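Carbohydrate binding family 6 (Clostridium thermocellum, PDB 5A8C) probably releases alpha-L-arabinofuranosyl units from arabinose-bearing polysaccharides, as a family 43 glycoside hydrolase built on a five-bladed beta-propeller. Local coordinates at residues Asn157-Asp162 / Gly178-Asn183; Tyr174-Gly179 / Lys244-Phe249; Asn183-Ile188 / Met202-Pro207; Phe224-Asp229 / Glu238-Asp243. All coordinates share one frame; numbering follows the deposited sequence. Where two conformers were deposited one is given.

Contact 1. Residues Asn157-Asp162 / Gly178-Asn183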
loop_
_atom_site.group_PDB
_atom_site.type_symbol
_atom_site.label_atom_id
_atom_site.label_comp_id
_atom_site.label_asym_id
_atom_site.label_seq_id
_atom_site.Cartn_x
_atom_site.Cartn_y
_atom_site.Cartn_z
ATOM N N ASN A 157 20.634 3.902 5.135
ATOM C CA ASN A 157 20.098 3.099 4.035
ATOM C C ASN A 157 18.593 3.060 3.914
ATOM O O ASN A 157 18.058 2.238 3.243
ATOM C CB ASN A 157 20.607 1.700 4.300
ATOM C CG ASN A 157 22.138 1.672 4.288
ATOM O OD1 ASN A 157 22.720 2.301 3.432
ATOM N ND2 ASN A 157 22.741 0.935 5.134
ATOM N N MET A 158 17.940 3.985 4.602
ATOM C CA MET A 158 16.455 3.975 4.513
ATOM C C MET A 158 15.925 4.398 3.152
ATOM O O MET A 158 16.457 5.240 2.493
ATOM C CB MET A 158 15.768 4.857 5.586
ATOM C CG MET A 158 14.161 4.930 5.687
ATOM S SD MET A 158 13.739 6.381 6.657
ATOM C CE MET A 158 13.731 5.217 7.789
ATOM N N TRP A 159 14.792 3.778 2.820
ATOM C CA TRP A 159 14.004 4.177 1.672
ATOM C C TRP A 159 12.812 4.938 2.238
ATOM O O TRP A 159 11.975 4.376 2.894
ATOM C CB TRP A 159 13.569 3.012 0.791
ATOM C CG TRP A 159 14.686 2.249 0.186
ATOM C CD1 TRP A 159 15.880 2.727 -0.257
ATOM C CD2 TRP A 159 14.689 0.828 -0.101
ATOM N NE1 TRP A 159 16.651 1.695 -0.748
ATOM C CE2 TRP A 159 15.935 0.523 -0.696
ATOM C CE3 TRP A 159 13.775 -0.223 0.134
ATOM C CZ2 TRP A 159 16.292 -0.776 -1.066
ATOM C CZ3 TRP A 159 14.150 -1.490 -0.228
ATOM C CH2 TRP A 159 15.391 -1.769 -0.836
ATOM N N LEU A 160 12.791 6.248 1.975
ATOM C CA LEU A 160 11.757 7.086 2.560
ATOM C C LEU A 160 10.524 7.043 1.628
ATOM O O LEU A 160 10.319 7.919 0.788
ATOM C CB LEU A 160 12.288 8.464 2.853
ATOM C CG LEU A 160 11.442 9.270 3.819
ATOM C CD1 LEU A 160 11.602 8.719 5.188
ATOM C CD2 LEU A 160 12.067 10.655 3.919
ATOM N N PHE A 161 9.736 5.986 1.778
ATOM C CA PHE A 161 8.670 5.721 0.847
ATOM C C PHE A 161 7.604 4.833 1.468
ATOM O O PHE A 161 7.635 4.479 2.661
ATOM C CB PHE A 161 9.221 5.230 -0.509
ATOM C CG PHE A 161 9.829 3.860 -0.567
ATOM C CD1 PHE A 161 9.773 2.902 0.457
ATOM C CD2 PHE A 161 10.427 3.478 -1.761
ATOM C CE1 PHE A 161 10.292 1.651 0.304
ATOM C CE2 PHE A 161 10.946 2.198 -1.919
ATOM C CZ PHE A 161 10.844 1.271 -0.897
ATOM N N ASP A 162 6.651 4.418 0.608
ATOM C CA ASP A 162 5.675 3.377 0.921
ATOM C C ASP A 162 4.798 3.718 2.150
ATOM O O ASP A 162 4.724 2.950 3.108
ATOM C CB ASP A 162 6.303 1.991 1.041
ATOM C CG ASP A 162 6.695 1.340 -0.285
ATOM O OD1 ASP A 162 6.720 2.022 -1.322
ATOM O OD2 ASP A 162 6.985 0.122 -0.192
ATOM N N GLY A 178 8.824 3.970 5.384
ATOM C CA GLY A 178 10.203 3.521 5.469
ATOM C C GLY A 178 10.485 2.335 4.575
ATOM O O GLY A 178 9.640 1.856 3.812
ATOM N N GLY A 179 11.698 1.807 4.688
ATOM C CA GLY A 179 12.113 0.722 3.867
ATOM C C GLY A 179 13.568 0.359 4.106
ATOM O O GLY A 179 14.344 1.163 4.593
ATOM N N ASN A 180 13.906 -0.874 3.775
ATOM C CA ASN A 180 15.263 -1.382 3.691
ATOM C C ASN A 180 15.930 -1.497 5.061
ATOM O O ASN A 180 17.033 -1.002 5.279
ATOM C CB ASN A 180 16.138 -0.562 2.756
ATOM C CG ASN A 180 17.419 -1.243 2.429
ATOM O OD1 ASN A 180 17.503 -2.460 2.377
ATOM N ND2 ASN A 180 18.447 -0.461 2.195
ATOM N N GLY A 181 15.294 -2.183 5.992
ATOM C CA GLY A 181 15.964 -2.576 7.253
ATOM C C GLY A 181 15.016 -2.709 8.383
ATOM O O GLY A 181 14.056 -1.968 8.527
ATOM N N GLN A 182 15.367 -3.644 9.292
ATOM C CA GLN A 182 14.600 -3.908 10.482
ATOM C C GLN A 182 14.194 -2.670 11.239
ATOM O O GLN A 182 13.078 -2.590 11.757
ATOM C CB GLN A 182 15.379 -4.847 11.402
ATOM C CG GLN A 182 14.735 -5.092 12.731
ATOM C CD GLN A 182 15.660 -5.815 13.659
ATOM O OE1 GLN A 182 15.939 -6.984 13.482
ATOM N NE2 GLN A 182 16.161 -5.123 14.676
ATOM N N ASN A 183 15.112 -1.720 11.397
ATOM C CA ASN A 183 14.890 -0.518 12.203
ATOM C C ASN A 183 14.640 0.724 11.350
ATOM O O ASN A 183 14.745 1.840 11.858
ATOM C CB ASN A 183 16.120 -0.303 13.134
ATOM C CG ASN A 183 16.398 -1.498 13.953
ATOM O OD1 ASN A 183 15.490 -2.122 14.522
ATOM N ND2 ASN A 183 17.612 -1.963 13.909
HETATM O O HOH W 1 6.858 1.323 4.262
#

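Contact 2. Residues Tyr174-Gly179 / Lys244-Phe249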
loop_
_atom_site.group_PDB
_atom_site.type_symbol
_atom_site.label_atom_id
_atom_site.label_comp_id
_atom_site.label_asym_id
_atom_site.label_seq_id
_atom_site.Cartn_x
_atom_site.Cartn_y
_atom_site.Cartn_z
ATOM N N TYR A 174 -2.074 8.390 11.842
ATOM C CA TYR A 174 -0.671 8.018 11.816
ATOM C C TYR A 174 -0.274 7.644 10.417
ATOM O O TYR A 174 -1.030 6.962 9.730
ATOM C CB TYR A 174 -0.394 6.821 12.704
ATOM C CG TYR A 174 -0.709 7.015 14.181
ATOM C CD1 TYR A 174 -1.966 6.719 14.691
ATOM C CD2 TYR A 174 0.259 7.462 15.078
ATOM C CE1 TYR A 174 -2.253 6.846 16.026
ATOM C CE2 TYR A 174 -0.034 7.593 16.426
ATOM C CZ TYR A 174 -1.277 7.275 16.895
ATOM O OH TYR A 174 -1.542 7.414 18.248
ATOM N N MET A 175 0.929 8.030 10.001
ATOM C CA MET A 175 1.563 7.549 8.772
ATOM C C MET A 175 2.759 6.690 9.137
ATOM O O MET A 175 3.703 7.219 9.735
ATOM C CB MET A 175 1.977 8.658 7.860
ATOM C CG MET A 175 2.660 8.142 6.592
ATOM S SD MET A 175 3.556 9.330 5.589
ATOM C CE MET A 175 2.129 10.080 4.937
ATOM N N TYR A 176 2.727 5.439 8.730
ATOM C CA TYR A 176 3.863 4.520 8.826
ATOM C C TYR A 176 4.594 4.538 7.492
ATOM O O TYR A 176 3.943 4.626 6.444
ATOM C CB TYR A 176 3.359 3.081 9.130
ATOM C CG TYR A 176 2.549 2.975 10.399
ATOM C CD1 TYR A 176 1.227 3.401 10.478
ATOM C CD2 TYR A 176 3.122 2.473 11.590
ATOM C CE1 TYR A 176 0.499 3.339 11.650
ATOM C CE2 TYR A 176 2.379 2.391 12.750
ATOM C CZ TYR A 176 1.071 2.836 12.805
ATOM O OH TYR A 176 0.289 2.776 13.912
ATOM N N PHE A 177 5.922 4.477 7.488
ATOM C CA PHE A 177 6.657 4.572 6.231
ATOM C C PHE A 177 8.077 4.043 6.463
ATOM O O PHE A 177 8.459 3.733 7.596
ATOM C CB PHE A 177 6.660 6.021 5.686
ATOM C CG PHE A 177 7.284 7.026 6.624
ATOM C CD1 PHE A 177 6.536 7.593 7.651
ATOM C CD2 PHE A 177 8.570 7.469 6.434
ATOM C CE1 PHE A 177 7.100 8.567 8.495
ATOM C CE2 PHE A 177 9.139 8.441 7.243
ATOM C CZ PHE A 177 8.382 8.997 8.255
ATOM N N GLY A 178 8.824 3.970 5.384
ATOM C CA GLY A 178 10.203 3.521 5.469
ATOM C C GLY A 178 10.485 2.335 4.575
ATOM O O GLY A 178 9.640 1.856 3.812
ATOM N N GLY A 179 11.698 1.807 4.688
ATOM C CA GLY A 179 12.113 0.722 3.867
ATOM C C GLY A 179 13.568 0.359 4.106
ATOM O O GLY A 179 14.344 1.163 4.593
ATOM N N LYS A 244 -0.953 -1.488 21.249
ATOM C CA LYS A 244 -0.675 -0.057 21.065
ATOM C C LYS A 244 -0.309 0.188 19.603
ATOM O O LYS A 244 0.162 -0.701 18.920
ATOM C CB LYS A 244 0.480 0.383 21.973
ATOM C CG LYS A 244 0.230 0.216 23.473
ATOM C CD LYS A 244 1.461 0.439 24.331
ATOM C CE LYS A 244 2.554 -0.616 24.180
ATOM N NZ LYS A 244 3.789 -0.202 24.850
ATOM N N PRO A 245 -0.439 1.445 19.114
ATOM C CA PRO A 245 -0.248 1.684 17.668
ATOM C C PRO A 245 1.194 1.795 17.240
ATOM O O PRO A 245 1.472 1.595 16.040
ATOM C CB PRO A 245 -0.968 3.011 17.417
ATOM C CG PRO A 245 -1.000 3.673 18.767
ATOM C CD PRO A 245 -1.169 2.553 19.753
ATOM N N THR A 246 2.132 2.151 18.143
ATOM C CA THR A 246 3.480 2.476 17.708
ATOM C C THR A 246 4.581 1.777 18.520
ATOM O O THR A 246 5.753 1.964 18.202
ATOM C CB THR A 246 3.721 3.976 17.744
ATOM O OG1 THR A 246 3.702 4.424 19.100
ATOM C CG2 THR A 246 2.733 4.748 16.899
ATOM N N THR A 247 4.202 0.996 19.521
ATOM C CA THR A 247 5.082 0.289 20.429
ATOM C C THR A 247 4.401 -1.011 20.825
ATOM O O THR A 247 3.204 -1.171 20.546
ATOM C CB THR A 247 5.391 1.100 21.722
ATOM O OG1 THR A 247 4.185 1.348 22.419
ATOM C CG2 THR A 247 6.096 2.399 21.408
ATOM N N GLY A 248 5.130 -1.926 21.398
ATOM C CA GLY A 248 4.557 -3.115 21.965
ATOM C C GLY A 248 4.325 -4.250 20.971
ATOM O O GLY A 248 3.633 -5.186 21.322
ATOM N N PHE A 249 4.917 -4.182 19.788
ATOM C CA PHE A 249 4.650 -5.202 18.760
ATOM C C PHE A 249 5.477 -6.462 18.986
ATOM O O PHE A 249 6.633 -6.409 19.417
ATOM C CB PHE A 249 4.945 -4.624 17.360
ATOM C CG PHE A 249 3.894 -3.657 16.937
ATOM C CD1 PHE A 249 2.777 -4.106 16.284
ATOM C CD2 PHE A 249 3.995 -2.307 17.189
ATOM C CE1 PHE A 249 1.745 -3.232 15.916
ATOM C CE2 PHE A 249 2.977 -1.430 16.865
ATOM C CZ PHE A 249 1.840 -1.914 16.233
#

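Contact 3. Residues Asn183-Ile188 / Met202-Pro207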
loop_
_atom_site.group_PDB
_atom_site.type_symbol
_atom_site.label_atom_id
_atom_site.label_comp_id
_atom_site.label_asym_id
_atom_site.label_seq_id
_atom_site.Cartn_x
_atom_site.Cartn_y
_atom_site.Cartn_z
ATOM N N ASN A 183 15.112 -1.720 11.397
ATOM C CA ASN A 183 14.890 -0.518 12.203
ATOM C C ASN A 183 14.640 0.724 11.350
ATOM O O ASN A 183 14.745 1.840 11.858
ATOM C CB ASN A 183 16.120 -0.303 13.134
ATOM C CG ASN A 183 16.398 -1.498 13.953
ATOM O OD1 ASN A 183 15.490 -2.122 14.522
ATOM N ND2 ASN A 183 17.612 -1.963 13.909
ATOM N N ASN A 184 14.313 0.522 10.076
ATOM C CA ASN A 184 14.052 1.598 9.143
ATOM C C ASN A 184 12.560 1.833 8.911
ATOM O O ASN A 184 12.174 2.324 7.851
ATOM C CB ASN A 184 14.813 1.378 7.818
ATOM C CG ASN A 184 16.249 1.870 7.916
ATOM O OD1 ASN A 184 16.604 2.654 8.773
ATOM N ND2 ASN A 184 17.090 1.457 6.996
ATOM N N ILE A 185 11.750 1.547 9.915
ATOM C CA ILE A 185 10.349 1.944 9.927
ATOM C C ILE A 185 10.239 3.230 10.731
ATOM O O ILE A 185 10.883 3.416 11.782
ATOM C CB ILE A 185 9.468 0.879 10.618
ATOM C CG1 ILE A 185 9.670 -0.508 10.050
ATOM C CG2 ILE A 185 8.005 1.306 10.570
ATOM C CD1 ILE A 185 9.188 -1.619 10.931
ATOM N N ARG A 186 9.418 4.143 10.243
ATOM C CA ARG A 186 9.066 5.355 10.965
ATOM C C ARG A 186 7.555 5.484 11.023
ATOM O O ARG A 186 6.840 4.995 10.146
ATOM C CB ARG A 186 9.662 6.586 10.291
ATOM C CG ARG A 186 11.179 6.607 10.242
ATOM C CD ARG A 186 11.841 6.791 11.596
ATOM N NE ARG A 186 13.301 6.817 11.523
ATOM C CZ ARG A 186 14.087 5.751 11.494
ATOM N NH1 ARG A 186 13.586 4.537 11.543
ATOM N NH2 ARG A 186 15.404 5.898 11.445
ATOM N N VAL A 187 7.065 6.163 12.050
ATOM C CA VAL A 187 5.663 6.514 12.140
ATOM C C VAL A 187 5.560 7.936 12.661
ATOM O O VAL A 187 6.253 8.324 13.604
ATOM C CB VAL A 187 4.846 5.498 12.977
ATOM C CG1 VAL A 187 5.399 5.316 14.402
ATOM C CG2 VAL A 187 3.386 5.850 13.003
ATOM N N ILE A 188 4.701 8.729 12.053
ATOM C CA ILE A 188 4.479 10.115 12.456
ATOM C C ILE A 188 2.990 10.390 12.542
ATOM O O ILE A 188 2.195 9.865 11.756
ATOM C CB ILE A 188 5.183 11.091 11.508
ATOM C CG1 ILE A 188 5.267 12.526 12.111
ATOM C CG2 ILE A 188 4.563 11.102 10.110
ATOM C CD1 ILE A 188 6.250 13.415 11.384
ATOM N N MET A 202 8.747 8.741 14.913
ATOM C CA MET A 202 9.385 7.831 15.813
ATOM C C MET A 202 9.749 6.552 15.069
ATOM O O MET A 202 9.226 6.263 13.985
ATOM C CB MET A 202 8.631 7.664 17.055
ATOM C CG MET A 202 7.518 6.830 16.829
ATOM S SD MET A 202 6.449 6.394 18.224
ATOM C CE MET A 202 5.682 7.956 18.275
ATOM N N THR A 203 10.653 5.780 15.656
ATOM C CA THR A 203 11.127 4.555 15.054
ATOM C C THR A 203 10.397 3.352 15.546
ATOM O O THR A 203 9.969 3.270 16.703
ATOM C CB THR A 203 12.616 4.371 15.378
ATOM O OG1 THR A 203 12.901 4.172 16.754
ATOM C CG2 THR A 203 13.308 5.493 14.714
ATOM N N MET A 204 10.187 2.409 14.572
ATOM C CA MET A 204 9.699 1.071 14.898
ATOM C C MET A 204 10.651 0.056 14.325
ATOM O O MET A 204 11.483 0.353 13.478
ATOM C CB MET A 204 8.275 0.838 14.346
ATOM C CG MET A 204 7.224 1.695 14.962
ATOM S SD MET A 204 5.611 1.580 14.215
ATOM C CE MET A 204 5.284 -0.172 14.391
ATOM N N SER A 205 10.502 -1.185 14.768
ATOM C CA SER A 205 11.319 -2.281 14.284
ATOM C C SER A 205 10.448 -3.512 14.001
ATOM O O SER A 205 9.528 -3.820 14.743
ATOM C CB SER A 205 12.401 -2.685 15.309
ATOM O OG SER A 205 13.175 -1.606 15.776
ATOM N N ALA A 206 10.772 -4.181 12.906
ATOM C CA ALA A 206 10.086 -5.441 12.563
ATOM C C ALA A 206 11.096 -6.341 11.897
ATOM O O ALA A 206 11.895 -5.896 11.081
ATOM C CB ALA A 206 8.905 -5.210 11.597
ATOM N N PRO A 207 11.041 -7.657 12.176
ATOM C CA PRO A 207 12.037 -8.551 11.641
ATOM C C PRO A 207 12.074 -8.498 10.110
ATOM O O PRO A 207 11.056 -8.692 9.432
ATOM C CB PRO A 207 11.580 -9.924 12.144
ATOM C CG PRO A 207 10.748 -9.677 13.304
ATOM C CD PRO A 207 10.111 -8.361 13.099
HETATM O O HOH W 2 14.238 1.212 15.127
#

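Contact 4. Residues Phe224-Asp229 / Glu238-Asp243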
loop_
_atom_site.group_PDB
_atom_site.type_symbol
_atom_site.label_atom_id
_atom_site.label_comp_id
_atom_site.label_asym_id
_atom_site.label_seq_id
_atom_site.Cartn_x
_atom_site.Cartn_y
_atom_site.Cartn_z
ATOM N N PHE A 224 0.621 -4.539 12.440
ATOM C CA PHE A 224 1.613 -3.940 11.574
ATOM C C PHE A 224 2.054 -5.024 10.593
ATOM O O PHE A 224 2.652 -6.019 10.984
ATOM C CB PHE A 224 2.825 -3.430 12.361
ATOM C CG PHE A 224 3.850 -2.819 11.451
ATOM C CD1 PHE A 224 3.733 -1.471 11.097
ATOM C CD2 PHE A 224 4.881 -3.543 10.920
ATOM C CE1 PHE A 224 4.661 -0.911 10.237
ATOM C CE2 PHE A 224 5.780 -2.963 10.032
ATOM C CZ PHE A 224 5.654 -1.640 9.705
ATOM N N SER A 225 1.686 -4.840 9.328
ATOM C CA SER A 225 2.042 -5.803 8.274
ATOM C C SER A 225 2.986 -5.143 7.275
ATOM O O SER A 225 3.041 -3.900 7.185
ATOM C CB SER A 225 0.806 -6.410 7.640
ATOM O OG SER A 225 -0.035 -5.429 7.068
ATOM N N TYR A 226 3.741 -5.947 6.556
ATOM C CA TYR A 226 4.834 -5.414 5.770
ATOM C C TYR A 226 5.362 -6.467 4.825
ATOM O O TYR A 226 5.098 -7.681 5.018
ATOM C CB TYR A 226 5.963 -4.917 6.663
ATOM C CG TYR A 226 6.594 -5.973 7.543
ATOM C CD1 TYR A 226 6.002 -6.370 8.735
ATOM C CD2 TYR A 226 7.776 -6.584 7.180
ATOM C CE1 TYR A 226 6.590 -7.326 9.540
ATOM C CE2 TYR A 226 8.389 -7.544 7.980
ATOM C CZ TYR A 226 7.793 -7.914 9.178
ATOM O OH TYR A 226 8.393 -8.814 10.048
ATOM N N ALA A 227 6.130 -6.052 3.836
ATOM C CA ALA A 227 6.879 -6.960 2.995
ATOM C C ALA A 227 8.272 -7.168 3.588
ATOM O O ALA A 227 8.980 -6.195 3.898
ATOM C CB ALA A 227 6.971 -6.445 1.572
ATOM N N SER A 228 8.644 -8.433 3.722
ATOM C CA SER A 228 9.985 -8.785 4.266
ATOM C C SER A 228 11.016 -8.755 3.167
ATOM O O SER A 228 10.734 -8.673 1.969
ATOM C CB SER A 228 9.936 -10.094 5.004
ATOM O OG SER A 228 9.623 -11.139 4.135
ATOM N N ASP A 229 12.291 -8.812 3.623
ATOM C CA ASP A 229 13.412 -8.749 2.711
ATOM C C ASP A 229 13.644 -10.119 2.016
ATOM O O ASP A 229 12.839 -11.019 2.114
ATOM C CB ASP A 229 14.592 -8.174 3.445
ATOM C CG ASP A 229 15.150 -9.061 4.550
ATOM O OD1 ASP A 229 14.963 -10.296 4.499
ATOM O OD2 ASP A 229 15.784 -8.470 5.479
ATOM N N GLU A 238 4.428 -10.264 6.001
ATOM C CA GLU A 238 4.530 -10.736 7.379
ATOM C C GLU A 238 3.941 -9.694 8.295
ATOM O O GLU A 238 3.539 -8.614 7.861
ATOM C CB GLU A 238 5.969 -11.096 7.712
ATOM C CG GLU A 238 6.575 -11.982 6.610
ATOM C CD GLU A 238 7.882 -12.672 6.928
ATOM O OE1 GLU A 238 8.099 -13.059 8.101
ATOM O OE2 GLU A 238 8.674 -12.884 6.014
ATOM N N TYR A 239 3.796 -10.025 9.598
ATOM C CA TYR A 239 3.115 -9.089 10.472
ATOM C C TYR A 239 3.463 -9.295 11.933
ATOM O O TYR A 239 3.955 -10.337 12.367
ATOM C CB TYR A 239 1.582 -9.127 10.277
ATOM C CG TYR A 239 0.872 -10.292 10.941
ATOM C CD1 TYR A 239 1.112 -11.610 10.524
ATOM C CD2 TYR A 239 -0.015 -10.106 11.970
ATOM C CE1 TYR A 239 0.489 -12.669 11.133
ATOM C CE2 TYR A 239 -0.656 -11.168 12.597
ATOM C CZ TYR A 239 -0.418 -12.449 12.138
ATOM O OH TYR A 239 -1.028 -13.490 12.808
ATOM N N MET A 240 3.123 -8.229 12.664
ATOM C CA MET A 240 3.229 -8.142 14.113
ATOM C C MET A 240 1.922 -7.650 14.692
ATOM O O MET A 240 1.161 -6.963 13.996
ATOM C CB MET A 240 4.326 -7.175 14.534
ATOM C CG MET A 240 5.665 -7.337 13.856
ATOM S SD MET A 240 6.961 -6.286 14.541
ATOM C CE MET A 240 6.412 -4.697 14.211
ATOM N N MET A 241 1.683 -7.908 15.971
ATOM C CA MET A 241 0.504 -7.424 16.675
ATOM C C MET A 241 0.905 -6.693 17.936
ATOM O O MET A 241 1.918 -7.041 18.582
ATOM C CB MET A 241 -0.428 -8.579 17.064
ATOM C CG MET A 241 -1.113 -9.207 15.870
ATOM S SD MET A 241 -1.994 -10.739 16.238
ATOM C CE MET A 241 -3.327 -10.098 17.210
ATOM N N SER A 242 0.054 -5.738 18.346
ATOM C CA SER A 242 0.269 -4.991 19.588
ATOM C C SER A 242 -1.052 -4.544 20.156
ATOM O O SER A 242 -2.048 -4.401 19.433
ATOM C CB SER A 242 1.113 -3.759 19.318
ATOM O OG SER A 242 1.354 -3.071 20.559
ATOM N N ASP A 243 -1.056 -4.210 21.441
ATOM C CA ASP A 243 -2.139 -3.465 22.079
ATOM C C ASP A 243 -2.040 -1.959 21.851
ATOM O O ASP A 243 -2.988 -1.236 22.228
ATOM C CB ASP A 243 -2.145 -3.739 23.587
ATOM C CG ASP A 243 -2.458 -5.137 23.935
ATOM O OD1 ASP A 243 -3.250 -5.764 23.242
ATOM O OD2 ASP A 243 -2.001 -5.610 24.995
#

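Contact 1. Residues Asn157-Asp162 / Gly178-Asn183
Two different first torsions bring Trp-159 and Asn-180 together: the indole CG stands beside its own backbone N (chi1 -62°), whereas the Asn-180 CG is turned opposite its backbone N (chi1 -167°), which lays the amide along the indole. The two planes are only 13° apart, a stack in which Asn-180 CB sits over the centre of the Trp-159 six-membered ring, 3.4 Å from the centroid, as a CH-pi contact. The same amide reaches past the ring and gives an N-H to the backbone, Asn-180 ND2 to Asn-157 O at 2.9 Å, so stack and bond together fix its rotation. Behind it the main chains are tied by Trp-159 N to Gly-179 O (3.2 Å) and by Gly-178 N to Phe-161 O (3.0 Å). The Phe-161 ring turns its edge to Gly-178 O, and a water donates to both that oxygen and Asp-162 O. Asp-162 itself points its OD2 at Ala-212 N and a bound Tris molecule, probably from the crystallisation liquor. The chemistry, mostly main-chain polar groups satisfied between a loop and the end of strand 173-178 with the loop after it, is consistent with a well-ordered backbone next to Asp-162.

Contact 2. Residues Tyr174-Gly179 / Lys244-Phe249
Tyr-174 and Pro-245 mark the closest backbone approach, yet their CA atoms stay 8.6 Å apart, so strand 173-178 and the loop 244-249 meet through side chains and not as neighbours in a sheet. Tyr-174 and Tyr-176 lie two positions apart on the strand and therefore send their rings to the same side. Both take nearly the same first torsion (chi1 -61° and -58°, CG beside the backbone N), which projects the two phenols together toward the loop. They then do different work. Tyr-176 donates its hydroxyl to the main chain, OH to Pro-245 O at 2.7 Å; the carbonyl oxygen lies at the edge of the ring, near its plane, while the hydroxyl stands 39° above the carbonyl plane. Tyr-174 makes apolar contact instead. Its CZ passes Pro-245 CG at 4.1 Å, and its CE2 meets the methyl of Thr-246, CG2, at 4.0 Å, the Tyr-174 and Thr-246 side chains crossing at about a right angle. The loop has its own bracing: Lys-244 curls back to give NZ to Thr-247 OG1 at 2.9 Å, and the Phe-249 ring sets its edge against Pro-245 C and Thr-246 C. The phenol of Tyr-176 is buried on its way across, packed by Ala-213, Met-215 and Phe-224, and Thr-246 also touches Val-187. A strand of one sheet thus meets the connection between strands 237-242 and 250-256 of the sheet that follows it in the chain, blade-to-blade packing of the kind expected in a five-bladed beta-propeller.

Contact 3. Residues Asn183-Ile188 / Met202-Pro207
Ile-185, Val-187 and Met-204 make the tight part of this contact. Ile-185 CG2 lies 3.8 Å from Met-204 CB, its CD1 runs on to Ala-206 CB at 3.7 Å, and Val-187 CG1 meets Met-204 SD at 3.7 Å and, in the conformer given, Met-202 CG at 3.6 Å. Strands 185-190 and 200-204 are antiparallel, with Ile-185 opposite Met-204 and Val-187 opposite Met-202 as hydrogen-bonded pairs. Ile-185 O is gripped twice, by Met-204 N at 3.0 Å and by Arg-186 NH1 at 2.9 Å, from opposite faces of its plane. Arg-186 bends at chi2 (-69°), which folds the guanidinium back so that NH1 also serves Asn-183 O; NE binds Val-152 O.

The other side is looser. Thr-203 and Ser-205 are exposed and, like Met-202, were each deposited in two conformers, so their finer contacts are less certain. In the conformers given, Thr-203 CG2 lies over one face of the guanidinium, and Ser-205 OG donates to Asn-183 OD1 (2.7 Å) and accepts from a water. The short segments 185-188 and 202-204 run at 138°, well short of exactly antiparallel. Such a twisted antiparallel pair, its apolar face turned to Phe-224 in the next sheet, is typical of a beta-propeller blade.

Contact 4. Residues Phe224-Asp229 / Glu238-Asp243
Phe-224 to Ser-228 and Glu-238 to Ser-242 belong to the two arms of an antiparallel beta hairpin, strands 221-228 and 237-242, the central pair of a four-stranded sheet that fits a blade of the propeller. Main-chain bonds come first. Phe-224 and Met-240 form one hydrogen-bonded pair, with Met-240 N to Phe-224 O at 2.8 Å, and Tyr-226 and Glu-238 form the next, with Glu-238 N to Tyr-226 O also at 2.8 Å. Between them Ser-225 and Tyr-239 make a non-hydrogen-bonded pair whose CA atoms come within 4.1 Å, close enough for Ser-225 CB to touch Tyr-239 CB at 3.9 Å.

Apolar and aromatic contacts belong to the face carrying Phe-224, Tyr-226, Glu-238 and Met-240. The Met-240 chain is bent at chi3 (-64°), which brings its CE to Phe-224 CD2 at 3.8 Å, the two side chains side by side. Tyr-226 CG sits between its backbone N and carbonyl carbon (chi1 61°), swinging the ring across the partner strand so that Glu-238 CB packs over one face, 3.9 Å from Tyr-226 CZ.

Polar ends reach past the pair. Tyr-226 OH binds Pro-207 O, and on the other face Ser-225 OG bonds to His-269 NE2 while Tyr-239 OH meets Ile-314 N. The Glu-238 carboxylate is shared: OE1 takes the Tyr-251 hydroxyl and a salt bridge to Arg-208, and OE2 accepts from Ser-228 OG, itself also bonded to Lys-236 N, at 2.7 Å, the hydroxyl standing 35° above the carboxylate plane.

How the contacts relate
Contacts 1 and 3 belong to the sheet of strands 173-178 and 185-190 and to loops 157-162 and 179-184; contact 4 belongs to the next sheet, and contact 2 spans the two. Contacts 2 and 3 lie closest, their centres 6 Å apart. Contact 1 shares Gly-178 and Gly-179 with contact 2 and Asn-183 with contact 3, whose centre is 8 Å away. Between the sheets, Ile-185 CD1 packs on Phe-224 CZ at 3.7 Å; within the second, Phe-249 CB of contact 2 meets Met-240 CE of contact 4 at 3.5 Å. Contact 1 lies nearest the bound ligands: the Asp-162 side chain is about 3 Å from Tris and 5 Å from calcium, consistent with the substrate pocket.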